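Local atomic coordinates of coclaurine N-methyltransferase (Coptis japonica, PDB entry 6GKV), a protein that catalyses the S-adenosyl-L-methionine-dependent N-methylation of coclaurine, a benzyltetrahydroisoquinoline, in plant alkaloid biosynthesis. Residues 242-245 / 246-249; 258-261 / 262-265. All blocks are in the same frame, centred on the assembly; numbering follows the deposited sequence.

Contact 1 (242-245 / 246-249); sequences DDDW and FTEY
The backbone turns tightly from D244 to T247, whose N-H reaches back to D244 OD1 (3.0 Å, 152° at the hydrogen) from above the carboxylate plane. F246 N makes a weaker bond to D244 OD1 (3.1 Å), the i to i+2 link of an Asx turn; the straighter bond is that of T247. With CG anti to the backbone N (chi1 -179°), D244 swings its carboxylate under these amides. Its OD2 takes the hydroxyl of T247, modelled so short that the length is doubtful, and also the N-H of L240. One water links D244 O to E248 N, 3.0 Å from the latter. On the other side of the turn, W245 folds over its own successor: F246 CB stands 4.3 Å from the centroid of the six-membered ring, a CH-pi contact over one face. The indole then offers an edge to Y249 in a T-shaped pair with planes at 72°, CZ3 coming within 3.6 Å of Y249 CD2. With an alanine here in place of the W245 indole, the face of Y249 and the CB of F246 would probably lose their aromatic neighbour, opening a gap toward helix 2-16. That helix packs on W245 through I7, L10 and L11, helix 21-39 adds I28, and F246 and Y249 both reach S329 of helix 313-335.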
loop_
_atom_site.group_PDB
_atom_site.type_symbol
_atom_site.label_atom_id
_atom_site.label_comp_id
_atom_site.label_asym_id
_atom_site.label_seq_id
_atom_site.Cartn_x
_atom_site.Cartn_y
_atom_site.Cartn_z
ATOM N N ASP A 242 -6.915 0.749 29.682
ATOM C CA ASP A 242 -6.202 0.848 30.949
ATOM C C ASP A 242 -5.391 -0.402 31.290
ATOM O O ASP A 242 -4.341 -0.302 31.925
ATOM C CB ASP A 242 -7.190 1.147 32.073
ATOM C CG ASP A 242 -7.840 2.505 31.923
ATOM O OD1 ASP A 242 -7.148 3.517 32.169
ATOM O OD2 ASP A 242 -9.033 2.562 31.552
ATOM N N ASP A 243 -5.871 -1.572 30.860
ATOM C CA ASP A 243 -5.165 -2.826 31.109
ATOM C C ASP A 243 -3.937 -3.021 30.215
ATOM O O ASP A 243 -3.182 -3.975 30.398
ATOM C CB ASP A 243 -6.115 -4.016 30.960
ATOM C CG ASP A 243 -7.159 -4.078 32.074
ATOM O OD1 ASP A 243 -8.127 -3.291 32.042
ATOM O OD2 ASP A 243 -7.008 -4.911 32.993
ATOM N N ASP A 244 -3.743 -2.118 29.254
ATOM C CA ASP A 244 -2.557 -2.121 28.389
ATOM C C ASP A 244 -1.388 -1.453 29.105
ATOM O O ASP A 244 -1.279 -0.225 29.128
ATOM C CB ASP A 244 -2.854 -1.405 27.066
ATOM C CG ASP A 244 -1.659 -1.377 26.094
ATOM O OD1 ASP A 244 -0.585 -1.953 26.388
ATOM O OD2 ASP A 244 -1.812 -0.769 25.004
ATOM N N TRP A 245 -0.520 -2.277 29.682
ATOM C CA TRP A 245 0.678 -1.798 30.357
ATOM C C TRP A 245 1.874 -1.773 29.403
ATOM O O TRP A 245 2.857 -1.079 29.652
ATOM C CB TRP A 245 0.995 -2.680 31.580
ATOM C CG TRP A 245 1.254 -4.066 31.198
ATOM C CD1 TRP A 245 0.327 -5.066 31.072
ATOM C CD2 TRP A 245 2.503 -4.632 30.822
ATOM N NE1 TRP A 245 0.933 -6.231 30.645
ATOM C CE2 TRP A 245 2.297 -5.989 30.481
ATOM C CE3 TRP A 245 3.818 -4.129 30.737
ATOM C CZ2 TRP A 245 3.304 -6.857 30.067
ATOM C CZ3 TRP A 245 4.850 -4.994 30.326
ATOM C CH2 TRP A 245 4.581 -6.336 29.984
ATOM N N PHE A 246 1.779 -2.512 28.299
ATOM C CA PHE A 246 2.921 -2.731 27.400
ATOM C C PHE A 246 3.243 -1.520 26.509
ATOM O O PHE A 246 4.417 -1.234 26.194
ATOM C CB PHE A 246 2.649 -3.974 26.521
ATOM C CG PHE A 246 3.716 -4.239 25.466
ATOM C CD1 PHE A 246 4.932 -4.812 25.811
ATOM C CD2 PHE A 246 3.485 -3.942 24.136
ATOM C CE1 PHE A 246 5.905 -5.055 24.857
ATOM C CE2 PHE A 246 4.456 -4.170 23.190
ATOM C CZ PHE A 246 5.662 -4.733 23.552
ATOM N N THR A 247 2.208 -0.807 26.085
ATOM C CA THR A 247 2.415 0.236 25.088
ATOM C C THR A 247 3.325 1.344 25.615
ATOM O O THR A 247 4.164 1.857 24.879
ATOM C CB THR A 247 1.076 0.831 24.612
ATOM O OG1 THR A 247 0.264 -0.222 24.067
ATOM C CG2 THR A 247 1.309 1.861 23.532
ATOM N N GLU A 248 3.197 1.692 26.897
ATOM C CA GLU A 248 4.063 2.730 27.473
ATOM C C GLU A 248 5.203 2.212 28.345
ATOM O O GLU A 248 5.948 2.998 28.913
ATOM C CB GLU A 248 3.227 3.717 28.274
ATOM C CG GLU A 248 2.552 4.750 27.409
ATOM C CD GLU A 248 1.459 5.493 28.132
ATOM O OE1 GLU A 248 1.268 5.234 29.337
ATOM O OE2 GLU A 248 0.780 6.325 27.492
ATOM N N TYR A 249 5.326 0.894 28.453
ATOM C CA TYR A 249 6.412 0.241 29.190
ATOM C C TYR A 249 7.794 0.778 28.804
ATOM O O TYR A 249 8.597 1.054 29.672
ATOM C CB TYR A 249 6.328 -1.263 28.929
ATOM C CG TYR A 249 7.323 -2.239 29.555
ATOM C CD1 TYR A 249 7.769 -2.131 30.891
ATOM C CD2 TYR A 249 7.720 -3.358 28.829
ATOM C CE1 TYR A 249 8.643 -3.105 31.438
ATOM C CE2 TYR A 249 8.569 -4.315 29.354
ATOM C CZ TYR A 249 9.027 -4.203 30.650
ATOM O OH TYR A 249 9.869 -5.208 31.099
HETATM O O HOH W 1 0.720 1.158 28.408
#

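Contact 2 (258-261 / 262-265); sequences IPSA and SFFL
S260 and F263 bracket a type I beta turn, held by two hydrogen bonds. F263 N donates to S260 O at 3.1 Å. A second bond joins the hydroxyls of S260 and S262, OG to OG at 3.1 Å; each OG sits between its own backbone N and carbonyl carbon (chi1 54° and 75°), which turns the two toward one another. Past the turn, L265 N bonds to S262 O as a 3-10 segment begins. Where polar meets aromatic, S260 OG lies at the edge of the F263 ring, near its plane and 3.3 Å from CD1. The apolar contacts start from P259: its CB rests 3.6 Å from F263 CB, while its CG approaches F264 CZ at 4.2 Å. F263 continues onto L54, T55 and L58 of helix 44-58, whereas F264 makes edge-to-face pairs with F200, Y206 and H227. A261 packs on Y44 of the second subunit. The buried hydroxyl of S260 thus finds a partner within the turn itself, while P259, F263 and F264 pack the turn against helix 44-58 and a cluster of aromatic rings.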
loop_
_atom_site.group_PDB
_atom_site.type_symbol
_atom_site.label_atom_id
_atom_site.label_comp_id
_atom_site.label_asym_id
_atom_site.label_seq_id
_atom_site.Cartn_x
_atom_site.Cartn_y
_atom_site.Cartn_z
ATOM N N ILE A 258 3.572 3.469 15.068
ATOM C CA ILE A 258 3.832 2.253 14.298
ATOM C C ILE A 258 3.124 2.341 12.951
ATOM O O ILE A 258 1.892 2.195 12.885
ATOM C CB ILE A 258 3.359 0.986 15.033
ATOM C CG1 ILE A 258 3.899 0.982 16.460
ATOM C CG2 ILE A 258 3.777 -0.266 14.255
ATOM C CD1 ILE A 258 5.410 0.899 16.532
ATOM N N PRO A 259 3.887 2.621 11.879
ATOM C CA PRO A 259 3.242 2.702 10.558
ATOM C C PRO A 259 2.899 1.313 9.986
ATOM O O PRO A 259 3.464 0.303 10.391
ATOM C CB PRO A 259 4.296 3.428 9.677
ATOM C CG PRO A 259 5.515 3.694 10.577
ATOM C CD PRO A 259 5.354 2.810 11.805
ATOM N N SER A 260 1.942 1.261 9.076
ATOM C CA SER A 260 1.784 0.094 8.205
ATOM C C SER A 260 2.980 -0.003 7.301
ATOM O O SER A 260 3.674 0.991 7.064
ATOM C CB SER A 260 0.527 0.215 7.360
ATOM O OG SER A 260 0.583 1.454 6.668
ATOM N N ALA A 261 3.218 -1.191 6.769
ATOM C CA ALA A 261 4.280 -1.342 5.783
ATOM C C ALA A 261 4.000 -0.470 4.554
ATOM O O ALA A 261 4.931 -0.031 3.888
ATOM C CB ALA A 261 4.446 -2.797 5.394
ATOM N N SER A 262 2.721 -0.197 4.287
ATOM C CA SER A 262 2.287 0.614 3.133
ATOM C C SER A 262 2.270 2.120 3.351
ATOM O O SER A 262 1.826 2.856 2.472
ATOM C CB SER A 262 0.870 0.218 2.729
ATOM O OG SER A 262 -0.053 0.761 3.676
ATOM N N PHE A 263 2.717 2.575 4.516
ATOM C CA PHE A 263 2.281 3.880 5.030
ATOM C C PHE A 263 2.781 5.068 4.210
ATOM O O PHE A 263 2.013 5.973 3.881
ATOM C CB PHE A 263 2.706 4.055 6.513
ATOM C CG PHE A 263 1.796 4.982 7.289
ATOM C CD1 PHE A 263 0.469 4.637 7.509
ATOM C CD2 PHE A 263 2.257 6.184 7.789
ATOM C CE1 PHE A 263 -0.380 5.488 8.217
ATOM C CE2 PHE A 263 1.413 7.056 8.503
ATOM C CZ PHE A 263 0.102 6.722 8.703
ATOM N N PHE A 264 4.055 5.055 3.855
ATOM C CA PHE A 264 4.638 6.202 3.207
ATOM C C PHE A 264 4.370 6.192 1.723
ATOM O O PHE A 264 4.675 7.153 1.028
ATOM C CB PHE A 264 6.116 6.256 3.531
ATOM C CG PHE A 264 6.367 6.376 5.000
ATOM C CD1 PHE A 264 5.964 7.512 5.681
ATOM C CD2 PHE A 264 6.954 5.346 5.715
ATOM C CE1 PHE A 264 6.160 7.639 7.060
ATOM C CE2 PHE A 264 7.156 5.464 7.085
ATOM C CZ PHE A 264 6.752 6.613 7.760
ATOM N N LEU A 265 3.734 5.122 1.249
ATOM C CA LEU A 265 3.175 5.109 -0.085
ATOM C C LEU A 265 2.121 6.213 -0.195
ATOM O O LEU A 265 1.730 6.614 -1.300
ATOM C CB LEU A 265 2.556 3.741 -0.413
ATOM C CG LEU A 265 3.491 2.514 -0.396
ATOM C CD1 LEU A 265 2.759 1.252 -0.807
ATOM C CD2 LEU A 265 4.743 2.709 -1.265
#

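In the fold
Contact 1 precedes contact 2 along the chain, and both belong to the long excursion between strands 221-230 and 272-279 of the main sheet. Contact 1 lies in the loop joining the two short antiparallel strands 235-236 and 257-258; contact 2 begins at the end of the second. Their centres are 23 Å apart and their nearest atoms about 8 Å, without touching, yet Y237 packs against F246 and T247 of the first and I258 of the second. Contact 1 packs on helices 2-16, 21-39 and 313-335; contact 2 on strands 221-230 and 272-279, helix 44-58 and the second subunit. I258 touches the bound N-methylheliamine, whereas F246, its side chain about 7 Å away, packs on M333 in a second shell.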